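Phikz039 (Pseudomonas phage phikz, PDB 3ZBQ) is a phage-encoded tubulin-like protein (PhuZ) of the tubulin/FtsZ fold, seen here with guanosine-5'-diphosphate in its nucleotide pocket. Local coordinates at residues A[30-35]-A[39-44]; A[68-71]-A[76-79]; A[72-77]-A[148-153]; A[79-84]-A[109-114]; A[115-120]-A[125-130]. All blocks are in the same frame, centred on the assembly; numbering follows the deposited sequence.

Contact 1: A[30-35]-A[39-44]; sequences VCYIDT and NKHKHN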
# COMPACT_ATOMS: atom_id res chain seq x y z
N VAL A 30 -11.57 -8.57 7.58
CA VAL A 30 -10.76 -7.37 7.54
C VAL A 30 -10.37 -6.97 8.96
O VAL A 30 -11.03 -7.33 9.94
CB VAL A 30 -11.52 -6.19 6.88
CG1 VAL A 30 -12.03 -6.55 5.50
CG2 VAL A 30 -12.67 -5.75 7.76
N CYS A 31 -9.28 -6.22 9.07
CA CYS A 31 -8.84 -5.75 10.37
C CYS A 31 -8.16 -4.41 10.22
O CYS A 31 -7.77 -4.01 9.11
CB CYS A 31 -7.94 -6.77 11.07
SG CYS A 31 -6.36 -7.10 10.24
N TYR A 32 -8.03 -3.70 11.34
CA TYR A 32 -7.59 -2.32 11.35
C TYR A 32 -6.51 -2.10 12.39
O TYR A 32 -6.65 -2.52 13.54
CB TYR A 32 -8.75 -1.40 11.72
CG TYR A 32 -9.90 -1.36 10.75
CD1 TYR A 32 -10.93 -2.31 10.82
CD2 TYR A 32 -10.00 -0.35 9.81
CE1 TYR A 32 -12.01 -2.25 9.95
CE2 TYR A 32 -11.06 -0.29 8.93
CZ TYR A 32 -12.06 -1.24 9.01
OH TYR A 32 -13.13 -1.17 8.14
N ILE A 33 -5.43 -1.43 11.99
CA ILE A 33 -4.32 -1.15 12.88
C ILE A 33 -3.91 0.31 12.73
O ILE A 33 -3.64 0.78 11.63
CB ILE A 33 -3.09 -2.05 12.59
CG1 ILE A 33 -3.48 -3.52 12.45
CG2 ILE A 33 -2.04 -1.90 13.69
CD1 ILE A 33 -3.84 -3.91 11.04
N ASP A 34 -3.86 1.02 13.85
CA ASP A 34 -3.51 2.44 13.81
C ASP A 34 -2.86 2.85 15.12
O ASP A 34 -2.73 2.04 16.05
CB ASP A 34 -4.76 3.28 13.57
CG ASP A 34 -4.46 4.65 12.96
OD1 ASP A 34 -3.27 5.07 12.94
OD2 ASP A 34 -5.42 5.30 12.50
N THR A 35 -2.45 4.11 15.18
CA THR A 35 -1.88 4.70 16.39
C THR A 35 -2.81 5.79 16.92
O THR A 35 -2.40 6.68 17.68
CB THR A 35 -0.51 5.33 16.10
OG1 THR A 35 -0.67 6.31 15.07
CG2 THR A 35 0.48 4.26 15.61
N ASN A 39 -9.43 7.98 14.36
CA ASN A 39 -9.74 7.46 13.04
C ASN A 39 -10.76 6.34 13.06
O ASN A 39 -11.26 5.93 12.01
CB ASN A 39 -8.46 6.97 12.34
CG ASN A 39 -7.59 8.11 11.85
OD1 ASN A 39 -8.09 9.18 11.50
ND2 ASN A 39 -6.29 7.88 11.82
N LYS A 40 -11.07 5.84 14.25
CA LYS A 40 -12.09 4.82 14.39
C LYS A 40 -13.44 5.33 13.89
O LYS A 40 -13.77 6.52 14.03
CB LYS A 40 -12.17 4.32 15.83
CG LYS A 40 -10.93 3.52 16.26
CD LYS A 40 -10.89 3.31 17.77
CE LYS A 40 -12.05 2.46 18.25
NZ LYS A 40 -12.24 2.60 19.73
N HIS A 41 -14.18 4.43 13.27
CA HIS A 41 -15.50 4.75 12.74
C HIS A 41 -16.47 3.64 13.14
O HIS A 41 -16.11 2.73 13.89
CB HIS A 41 -15.43 4.89 11.22
CG HIS A 41 -14.69 3.78 10.54
ND1 HIS A 41 -15.20 2.50 10.46
CD2 HIS A 41 -13.48 3.75 9.94
CE1 HIS A 41 -14.33 1.73 9.82
NE2 HIS A 41 -13.28 2.46 9.49
N LYS A 42 -17.70 3.72 12.64
CA LYS A 42 -18.77 2.83 13.07
C LYS A 42 -18.47 1.34 12.85
O LYS A 42 -19.05 0.48 13.52
CB LYS A 42 -20.08 3.19 12.37
CG LYS A 42 -21.32 2.61 13.03
CD LYS A 42 -22.57 2.99 12.26
CE LYS A 42 -23.81 2.95 13.16
NZ LYS A 42 -25.07 3.18 12.40
N HIS A 43 -17.56 1.03 11.93
CA HIS A 43 -17.27 -0.37 11.61
C HIS A 43 -16.01 -0.91 12.30
O HIS A 43 -15.62 -2.07 12.10
CB HIS A 43 -17.22 -0.58 10.09
CG HIS A 43 -18.50 -0.21 9.39
ND1 HIS A 43 -19.72 -0.75 9.74
CD2 HIS A 43 -18.74 0.65 8.37
CE1 HIS A 43 -20.66 -0.24 8.96
NE2 HIS A 43 -20.09 0.61 8.12
N ASN A 44 -15.39 -0.08 13.12
CA ASN A 44 -14.30 -0.55 13.98
C ASN A 44 -14.86 -1.15 15.24
O ASN A 44 -15.62 -0.50 15.97
CB ASN A 44 -13.35 0.59 14.34
CG ASN A 44 -12.57 1.10 13.16
OD1 ASN A 44 -12.87 2.16 12.61
ND2 ASN A 44 -11.55 0.33 12.74
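Y32 and D34 of strand 30-34 face the following loop, with Y32 CA 7.4 Å from N44 CA and D34 CA 8.0 Å from N39 CA; the loop ends in a type I beta turn from H41 to N44. Nearer the nucleotide, N39 ND2 donates to D34 OD2 at 2.8 Å, almost straight at 173°. The bond uses the syn lone pair of the carboxylate, and the carboxylate and amide planes are nearly coplanar. T35 N donates to OD1 from the anti side, well out of the carboxylate plane, so both D34 oxygens are held and the rotation is fixed. At the other end, two groups of the turn come to the same side of the Y32 ring. N44 ND2, which also bonds T49 OG1, sits over that face, toward the rim, 3.1 Å from Y32 CG, its amide plane steeply inclined to the ring. H41 brings its imidazole edge to the Y32 face in an offset edge-to-face pair, centroids 5.2 Å apart and planes at 78°. The turn makes this possible: N44 OD1 accepts from H41 N at 2.7 Å while lying over the H41 ring, and H43 N meets H41 ND1 in the ring plane. With its CG lodged between the backbone N and the carbonyl carbon (chi1 48°), the imidazole folds back over the turn. F17 and F11 also pack on Y32. The N39 side chain lies about 4 Å from the bound GDP and weakly bonds R18, which also bonds GDP, placing this loop at the edge of the nucleotide-binding domain's pocket in the tubulin/FtsZ fold.

Contact 2: A[68-71]-A[76-79]; sequences IGMG and AAAE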
# COMPACT_ATOMS: atom_id res chain seq x y z
N ILE A 68 -3.02 9.36 19.79
CA ILE A 68 -3.45 10.57 19.11
C ILE A 68 -2.75 10.73 17.76
O ILE A 68 -2.61 11.84 17.25
CB ILE A 68 -3.21 11.81 19.98
CG1 ILE A 68 -1.77 11.83 20.50
CG2 ILE A 68 -4.20 11.81 21.15
CD1 ILE A 68 -1.36 13.18 21.16
N GLY A 69 -2.32 9.61 17.18
CA GLY A 69 -1.67 9.65 15.88
C GLY A 69 -0.20 10.00 15.96
O GLY A 69 0.35 10.25 17.04
N MET A 70 0.44 10.04 14.80
CA MET A 70 1.87 10.34 14.72
C MET A 70 2.15 11.61 13.91
O MET A 70 3.31 12.00 13.74
CB MET A 70 2.62 9.13 14.16
CG MET A 70 2.72 7.98 15.15
SD MET A 70 3.93 8.28 16.44
CE MET A 70 2.89 8.13 17.88
N GLY A 71 1.09 12.26 13.42
CA GLY A 71 1.22 13.49 12.66
C GLY A 71 2.33 13.54 11.63
O GLY A 71 3.16 14.45 11.65
N ALA A 76 9.21 8.54 14.18
CA ALA A 76 8.58 8.31 15.47
C ALA A 76 7.60 7.15 15.41
O ALA A 76 7.54 6.33 16.33
CB ALA A 76 7.89 9.58 15.99
N ALA A 77 6.81 7.10 14.34
CA ALA A 77 5.84 6.03 14.19
C ALA A 77 6.56 4.69 14.15
O ALA A 77 6.15 3.73 14.81
CB ALA A 77 5.02 6.24 12.93
N ALA A 78 7.63 4.62 13.37
CA ALA A 78 8.36 3.35 13.24
C ALA A 78 8.96 2.91 14.58
O ALA A 78 8.93 1.72 14.92
CB ALA A 78 9.43 3.46 12.16
N GLU A 79 9.49 3.86 15.34
CA GLU A 79 10.04 3.57 16.67
C GLU A 79 8.98 2.96 17.57
O GLU A 79 9.25 2.07 18.38
CB GLU A 79 10.51 4.85 17.36
CG GLU A 79 11.85 5.38 16.93
CD GLU A 79 12.23 6.64 17.72
OE1 GLU A 79 12.48 6.52 18.94
OE2 GLU A 79 12.26 7.74 17.11
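M70 reaches across from the loop to A76 and A77 at the start of helix 74-81, and the whole contact is apolar; no hydrogen bond links the two segments. The tightest packing is methylene on methyl: M70 CG lies 3.6 Å from A77 CB, with M70 CB slightly further from the same methyl. The sulfur then runs alongside the helix backbone. M70 SD is 3.7 Å from A77 CA and comes within 4.2 Å of A76 CB, so the thioether bridges two successive residues. Its CG points away from the carbonyl carbon (chi1 -73°), and the chain bends at chi2 and chi3, which lays the sulfur against the helix.

Among surrounding groups, M70 also packs on T35, A107 and S108, while A77 presses on A107 and on T111 of helix 109-122. The backbone of G69 bonds that of T35, tying the loop to the end of strand 30-34. The M70 side chain comes to about 5 Å from the bound GDP. A loop that enters helix 74-81 beside the phosphates in this way belongs to the nucleotide pocket of the tubulin/FtsZ fold.

Contact 3: A[72-77]-A[148-153]; sequences KDRKAA and LKTFEG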
# COMPACT_ATOMS: atom_id res chain seq x y z
N LYS A 72 2.34 12.56 10.72
CA LYS A 72 3.31 12.48 9.62
C LYS A 72 4.78 12.32 10.03
O LYS A 72 5.68 12.50 9.21
CB LYS A 72 3.12 13.64 8.63
CG LYS A 72 1.75 13.63 7.99
CD LYS A 72 1.67 14.68 6.90
CE LYS A 72 0.30 14.67 6.22
NZ LYS A 72 -0.79 15.09 7.14
N ASP A 73 5.01 11.97 11.29
CA ASP A 73 6.37 11.70 11.77
C ASP A 73 6.66 10.22 11.58
O ASP A 73 6.42 9.41 12.48
CB ASP A 73 6.50 12.07 13.26
CG ASP A 73 7.95 12.11 13.73
OD1 ASP A 73 8.80 11.37 13.19
OD2 ASP A 73 8.24 12.91 14.66
N ARG A 74 7.17 9.87 10.40
CA ARG A 74 7.40 8.47 10.04
C ARG A 74 8.41 7.77 10.95
O ARG A 74 8.25 6.59 11.28
CB ARG A 74 7.85 8.37 8.57
CG ARG A 74 6.80 7.84 7.62
CD ARG A 74 7.38 7.51 6.24
NE ARG A 74 7.36 6.06 5.96
CZ ARG A 74 8.42 5.35 5.58
NH1 ARG A 74 9.59 5.96 5.41
NH2 ARG A 74 8.32 4.05 5.36
N LYS A 75 9.46 8.48 11.34
CA LYS A 75 10.48 7.89 12.21
C LYS A 75 9.93 7.59 13.59
O LYS A 75 10.14 6.49 14.12
CB LYS A 75 11.71 8.78 12.29
CG LYS A 75 12.44 8.89 10.97
CD LYS A 75 13.76 9.63 11.13
CE LYS A 75 14.44 9.77 9.78
NZ LYS A 75 15.79 10.40 9.90
N ALA A 76 9.21 8.54 14.18
CA ALA A 76 8.58 8.31 15.47
C ALA A 76 7.60 7.15 15.41
O ALA A 76 7.54 6.33 16.33
CB ALA A 76 7.89 9.58 15.99
N ALA A 77 6.81 7.10 14.34
CA ALA A 77 5.84 6.03 14.19
C ALA A 77 6.56 4.69 14.15
O ALA A 77 6.15 3.73 14.81
CB ALA A 77 5.02 6.24 12.93
N LEU A 148 8.58 4.66 -0.78
CA LEU A 148 8.95 3.98 -2.04
C LEU A 148 10.23 3.19 -1.82
O LEU A 148 10.36 2.03 -2.25
CB LEU A 148 9.13 4.99 -3.18
CG LEU A 148 9.59 4.37 -4.51
CD1 LEU A 148 8.55 3.39 -5.04
CD2 LEU A 148 9.87 5.45 -5.55
N LYS A 149 11.18 3.82 -1.14
CA LYS A 149 12.43 3.18 -0.76
C LYS A 149 12.19 2.00 0.17
O LYS A 149 12.86 0.97 0.06
CB LYS A 149 13.37 4.20 -0.11
CG LYS A 149 14.02 5.16 -1.10
CD LYS A 149 14.69 6.31 -0.36
CE LYS A 149 15.24 7.36 -1.32
NZ LYS A 149 16.35 6.84 -2.16
N THR A 150 11.21 2.15 1.06
CA THR A 150 10.83 1.08 1.98
C THR A 150 10.39 -0.19 1.22
O THR A 150 10.75 -1.30 1.60
CB THR A 150 9.72 1.55 2.93
OG1 THR A 150 10.25 2.55 3.83
CG2 THR A 150 9.13 0.39 3.74
N PHE A 151 9.59 -0.01 0.17
CA PHE A 151 9.14 -1.17 -0.63
C PHE A 151 10.34 -1.97 -1.12
O PHE A 151 10.31 -3.20 -1.17
CB PHE A 151 8.33 -0.72 -1.84
CG PHE A 151 7.11 0.11 -1.50
CD1 PHE A 151 6.49 0.01 -0.25
CD2 PHE A 151 6.58 0.99 -2.44
CE1 PHE A 151 5.37 0.77 0.05
CE2 PHE A 151 5.45 1.76 -2.14
CZ PHE A 151 4.84 1.64 -0.90
N GLU A 152 11.38 -1.26 -1.51
CA GLU A 152 12.59 -1.89 -2.02
C GLU A 152 13.33 -2.59 -0.89
O GLU A 152 13.82 -3.71 -1.05
CB GLU A 152 13.49 -0.84 -2.68
CG GLU A 152 14.45 -1.38 -3.73
CD GLU A 152 13.80 -1.55 -5.11
OE1 GLU A 152 12.66 -2.05 -5.19
OE2 GLU A 152 14.45 -1.21 -6.12
N GLY A 153 13.38 -1.93 0.27
CA GLY A 153 14.01 -2.49 1.45
C GLY A 153 13.28 -3.73 1.96
O GLY A 153 13.91 -4.73 2.34
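T150 OG1 is gripped from two directions: R74 NH2 donates to it at 2.9 Å, and the hydroxyl is also bonded to the carbonyl O of G146, one turn back in its own helix. Because a carbonyl can only accept, the hydroxyl proton goes to G146 and a lone pair is left for the guanidinium. The arginine bond is moderately straight, 155°, and T150 OG1 lies at the edge of the guanidinium, a little tilted from its plane. The two side chains approach from opposite directions, and the backbones are well separated, R74 CA and T150 CA lying 11.5 Å apart. R74 spans that distance with a chain extended at chi2 and turned at chi3 (112°), which swings the guanidinium toward T150. Its NE bonds S110 OG, so NE and NH2 hold the group between helices 109-122 and 138-158. N143 and S147 line its flank.

R74 opens helix 74-81, which in this tubulin/FtsZ-type domain follows the loop that runs past the nucleotide phosphates; K72 of that loop touches the GDP, and its carbonyl O is held by N143 ND2. D73 is the N-cap: its OD1 accepts from A76 N at 3.0 Å, the donor coming from above the carboxylate plane, and its backbone O takes A77 N. That carboxylate sits where the helix dipole would probably favour a negative charge. The T150 methyl packs on P114 of helix 109-122.

Contact 4: A[79-84]-A[109-114]; sequences ELISAH and GSTIGP. With GDP (guanosine-5'-diphosphate), chain B.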
# COMPACT_ATOMS: atom_id res chain seq x y z
N GLU A 79 9.49 3.86 15.34
CA GLU A 79 10.04 3.57 16.67
C GLU A 79 8.98 2.96 17.57
O GLU A 79 9.25 2.07 18.38
CB GLU A 79 10.51 4.85 17.36
CG GLU A 79 11.85 5.38 16.93
CD GLU A 79 12.23 6.64 17.72
OE1 GLU A 79 12.48 6.52 18.94
OE2 GLU A 79 12.26 7.74 17.11
N LEU A 80 7.76 3.48 17.45
CA LEU A 80 6.67 3.06 18.31
C LEU A 80 6.19 1.67 17.91
O LEU A 80 6.14 0.76 18.73
CB LEU A 80 5.51 4.05 18.23
CG LEU A 80 4.23 3.55 18.92
CD1 LEU A 80 4.47 3.29 20.41
CD2 LEU A 80 3.07 4.50 18.72
N ILE A 81 5.86 1.52 16.63
CA ILE A 81 5.10 0.36 16.19
C ILE A 81 5.89 -0.93 15.92
O ILE A 81 5.33 -2.01 15.98
CB ILE A 81 4.19 0.70 14.96
CG1 ILE A 81 5.02 1.00 13.71
CG2 ILE A 81 3.27 1.87 15.29
CD1 ILE A 81 5.25 -0.24 12.81
N SER A 82 7.18 -0.80 15.60
CA SER A 82 7.93 -1.96 15.10
C SER A 82 7.91 -3.19 16.02
O SER A 82 7.72 -4.31 15.56
CB SER A 82 9.38 -1.58 14.79
OG SER A 82 9.42 -0.67 13.71
N ALA A 83 8.08 -2.97 17.32
CA ALA A 83 8.13 -4.09 18.26
C ALA A 83 6.77 -4.78 18.45
O ALA A 83 6.71 -5.89 18.98
CB ALA A 83 8.69 -3.63 19.61
N HIS A 84 5.70 -4.13 18.02
CA HIS A 84 4.35 -4.68 18.20
C HIS A 84 3.90 -5.58 17.05
O HIS A 84 2.90 -6.27 17.15
CB HIS A 84 3.33 -3.57 18.36
CG HIS A 84 3.58 -2.68 19.54
ND1 HIS A 84 2.92 -2.85 20.74
CD2 HIS A 84 4.39 -1.61 19.70
CE1 HIS A 84 3.32 -1.91 21.59
NE2 HIS A 84 4.22 -1.16 20.99
N GLY A 109 0.34 4.41 8.60
CA GLY A 109 0.08 3.42 7.57
C GLY A 109 1.36 3.05 6.85
O GLY A 109 1.57 1.89 6.49
N SER A 110 2.23 4.04 6.63
CA SER A 110 3.45 3.83 5.85
C SER A 110 4.58 3.16 6.64
O SER A 110 5.67 2.94 6.11
CB SER A 110 3.95 5.15 5.29
OG SER A 110 4.52 5.94 6.34
N THR A 111 4.32 2.83 7.90
CA THR A 111 5.27 2.05 8.68
C THR A 111 4.63 0.73 9.12
O THR A 111 5.21 -0.34 8.91
CB THR A 111 5.81 2.84 9.90
OG1 THR A 111 4.71 3.32 10.68
CG2 THR A 111 6.65 4.01 9.43
N ILE A 112 3.43 0.79 9.69
CA ILE A 112 2.68 -0.41 10.05
C ILE A 112 2.47 -1.32 8.82
O ILE A 112 2.72 -2.51 8.89
CB ILE A 112 1.30 -0.09 10.66
CG1 ILE A 112 1.45 0.63 12.00
CG2 ILE A 112 0.47 -1.36 10.85
CD1 ILE A 112 0.14 1.27 12.51
N GLY A 113 2.02 -0.73 7.72
CA GLY A 113 1.72 -1.51 6.52
C GLY A 113 2.91 -2.28 6.00
O GLY A 113 2.89 -3.51 5.91
N PRO A 114 3.98 -1.55 5.63
CA PRO A 114 5.18 -2.24 5.14
C PRO A 114 5.80 -3.18 6.17
O PRO A 114 6.37 -4.20 5.79
CB PRO A 114 6.12 -1.09 4.79
CG PRO A 114 5.19 0.04 4.41
CD PRO A 114 4.03 -0.10 5.37
PB GDP B . -1.39 8.00 8.74
O1B GDP B . -2.57 7.84 9.66
O2B GDP B . -1.11 6.71 8.00
O3B GDP B . -0.16 8.46 9.49
O3A GDP B . -1.67 9.12 7.63
PA GDP B . -3.02 9.29 6.77
O1A GDP B . -4.27 9.59 7.56
O2A GDP B . -3.22 8.09 5.87
O5' GDP B . -2.67 10.57 5.88
C5' GDP B . -1.51 10.62 5.07
C4' GDP B . -1.89 11.10 3.67
O4' GDP B . -2.68 10.11 3.03
C3' GDP B . -2.75 12.35 3.67
O3' GDP B . -1.92 13.53 3.68
C2' GDP B . -3.52 12.22 2.38
O2' GDP B . -2.71 12.66 1.29
C1' GDP B . -3.66 10.72 2.18
N9 GDP B . -4.98 10.21 2.62
C8 GDP B . -5.45 10.08 3.87
N7 GDP B . -6.70 9.55 3.86
C5 GDP B . -7.04 9.32 2.58
C6 GDP B . -8.21 8.78 1.85
O6 GDP B . -9.22 8.37 2.46
N1 GDP B . -8.12 8.72 0.51
C2 GDP B . -7.04 9.15 -0.18
N2 GDP B . -7.02 9.08 -1.53
N3 GDP B . -5.94 9.65 0.42
C4 GDP B . -5.89 9.76 1.77
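I81 lies obliquely across T111 and I112; both of its branches reach I112, and CG1 also meets T111. CG1 is placed between the backbone N and the carbonyl carbon (chi1 68°), which directs this arm at helix 109-122: I81 CG1 meets T111 OG1 at 3.8 Å. The delta methyl goes on to the backbone, I81 CD1 lying 3.8 Å from I112 N and just as near its CA. The other branch, I81 CG2, packs on I112 CG1 at 4.0 Å. I112 therefore offers one methylene to the side of the isoleucine and its backbone to the tip. Everything across the interface is van der Waals contact, and all three residues are buried.

The hydroxyl of T111 is met by carbon from I81, but its polar needs are served close by: A107 O is its main partner, and the proton is probably shared with S108 O, in the loop just ahead of the helix. This holds the first turn of helix 109-122 to that loop, which resembles the glycine-rich signature of the tubulin/FtsZ family. At that end G109 N donates to O2B of GDP at 2.8 Å and 161°, so the helix starts on the beta phosphate; its positive end would probably help to balance that charge. P114, lacking an amide hydrogen, coincides with a kink in the helix.

T35 CG2 and I33, from strand 30-34 and its end, pack on I81 and I112 respectively, I52 also touches I81, and S110 touches S147 of helix 138-158, so that helix 109-122 runs between helices 74-81 and 138-158.

Contact 5: A[115-120]-A[125-130]; sequences SLVSHL and EVVVSV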
# COMPACT_ATOMS: atom_id res chain seq x y z
N SER A 115 5.69 -2.85 7.46
CA SER A 115 6.20 -3.76 8.49
C SER A 115 5.41 -5.06 8.52
O SER A 115 6.00 -6.13 8.71
CB SER A 115 6.18 -3.12 9.87
OG SER A 115 7.02 -1.98 9.89
N LEU A 116 4.09 -4.98 8.34
CA LEU A 116 3.28 -6.18 8.25
C LEU A 116 3.62 -6.98 7.00
O LEU A 116 3.73 -8.20 7.07
CB LEU A 116 1.78 -5.87 8.29
CG LEU A 116 1.20 -5.53 9.66
CD1 LEU A 116 -0.16 -4.83 9.53
CD2 LEU A 116 1.06 -6.78 10.52
N VAL A 117 3.81 -6.29 5.88
CA VAL A 117 4.17 -6.98 4.63
C VAL A 117 5.48 -7.75 4.82
O VAL A 117 5.60 -8.91 4.42
CB VAL A 117 4.34 -6.00 3.46
CG1 VAL A 117 4.82 -6.75 2.21
CG2 VAL A 117 3.02 -5.32 3.17
N SER A 118 6.45 -7.09 5.45
CA SER A 118 7.74 -7.71 5.69
C SER A 118 7.61 -8.95 6.57
O SER A 118 8.15 -10.01 6.24
CB SER A 118 8.71 -6.72 6.34
OG SER A 118 10.00 -7.30 6.44
N HIS A 119 6.88 -8.81 7.66
CA HIS A 119 6.68 -9.93 8.59
C HIS A 119 5.96 -11.07 7.88
O HIS A 119 6.38 -12.22 7.97
CB HIS A 119 5.86 -9.49 9.80
CG HIS A 119 5.68 -10.57 10.82
ND1 HIS A 119 6.52 -10.71 11.90
CD2 HIS A 119 4.77 -11.57 10.91
CE1 HIS A 119 6.13 -11.74 12.62
NE2 HIS A 119 5.08 -12.28 12.04
N LEU A 120 4.88 -10.75 7.17
CA LEU A 120 4.10 -11.78 6.49
C LEU A 120 4.93 -12.50 5.43
O LEU A 120 4.85 -13.72 5.29
CB LEU A 120 2.85 -11.18 5.86
CG LEU A 120 1.75 -10.61 6.76
CD1 LEU A 120 0.89 -9.64 5.97
CD2 LEU A 120 0.89 -11.70 7.34
N GLU A 125 4.07 -15.87 3.29
CA GLU A 125 2.72 -15.52 2.85
C GLU A 125 2.71 -14.76 1.53
O GLU A 125 3.73 -14.19 1.10
CB GLU A 125 1.99 -14.69 3.92
CG GLU A 125 2.02 -15.28 5.32
CD GLU A 125 1.20 -16.55 5.47
OE1 GLU A 125 0.37 -16.87 4.58
OE2 GLU A 125 1.36 -17.23 6.51
N VAL A 126 1.54 -14.76 0.89
CA VAL A 126 1.28 -14.05 -0.35
C VAL A 126 0.60 -12.73 0.01
O VAL A 126 -0.46 -12.71 0.66
CB VAL A 126 0.34 -14.86 -1.24
CG1 VAL A 126 -0.12 -14.03 -2.44
CG2 VAL A 126 1.04 -16.14 -1.70
N VAL A 127 1.21 -11.63 -0.42
CA VAL A 127 0.79 -10.31 0.02
C VAL A 127 0.75 -9.33 -1.15
O VAL A 127 1.64 -9.32 -2.01
CB VAL A 127 1.77 -9.73 1.07
CG1 VAL A 127 1.23 -8.40 1.67
CG2 VAL A 127 2.04 -10.73 2.19
N VAL A 128 -0.29 -8.50 -1.18
CA VAL A 128 -0.35 -7.37 -2.11
C VAL A 128 -0.63 -6.10 -1.31
O VAL A 128 -1.42 -6.14 -0.37
CB VAL A 128 -1.46 -7.57 -3.16
CG1 VAL A 128 -1.68 -6.29 -3.95
CG2 VAL A 128 -1.10 -8.72 -4.09
N SER A 129 0.02 -5.01 -1.65
CA SER A 129 -0.26 -3.72 -1.01
C SER A 129 -1.03 -2.81 -1.94
O SER A 129 -0.72 -2.72 -3.14
CB SER A 129 1.03 -3.01 -0.60
OG SER A 129 1.58 -3.60 0.57
N VAL A 130 -2.03 -2.13 -1.39
CA VAL A 130 -2.73 -1.08 -2.12
C VAL A 130 -2.37 0.24 -1.42
O VAL A 130 -2.67 0.43 -0.24
CB VAL A 130 -4.26 -1.33 -2.17
CG1 VAL A 130 -4.95 -0.23 -2.96
CG2 VAL A 130 -4.55 -2.70 -2.82
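The flat group at the joint is the carbonyl of L120: L120 O accepts from E125 N at 3.0 Å in a fairly straight bond. The same L120 O is brushed by E125 CG at 3.2 Å, so the glutamate folds over it before its carboxylate turns away from the helix to its charged partner K4, outside the two segments. The turn out of the helix is thus closed by a backbone bond.

Beyond it the interface is aliphatic. V127 stands on the helix-facing side of its strand and splits its methyls between two helix residues one turn apart: V127 CG2 lies 3.8 Å from L120 CB, and V127 CG1 lies 3.9 Å from V117 CG2. Because CG1 is anti to the backbone N (chi1 -173°), the methyls spread along the helix. L120 and V127 meet at about a right angle, V117 and V127 more obliquely. V117 CG2 also rests 3.4 Å from S129 OG, whose hydroxyl is bonded to Y102 OH, so the polar atom under the valine is satisfied in the core. V100 of the adjacent strand 97-103 touches both V117 and V127.

Helix 115-120 and strand 127-130 run almost antiparallel at 171°, their axes closest at 9.3 Å. Helix packed over sheet, with a short return into the next parallel strand, is characteristic of a beta-alpha-beta crossover, here the unit of strand 97-103, helix 109-122 and strand 127-133 in the Rossmann-like nucleotide-binding domain of the tubulin/FtsZ fold.

In the fold
Contacts 4 and 5 are the buried pair: both use helix 109-122, are apolar across their main surfaces, and touch through I81 and S115. Contact 3 lies at the surface and relies instead on a polar bridge from R74, which also bonds S110 in contact 4. Contacts 2, 3 and 4 all draw on helix 74-81, with A76 and A77 shared by 2 and 3, and E79 by 2 and 4. Contacts 1 and 2 are partly buried and lie near the GDP; they meet where T35 bonds G69. Contact 1 mixes a carboxylate-amide bond with ring packing, whereas contact 2 is purely apolar. I33, on the same strand but pointing away from the loop, packs on I112 and L116.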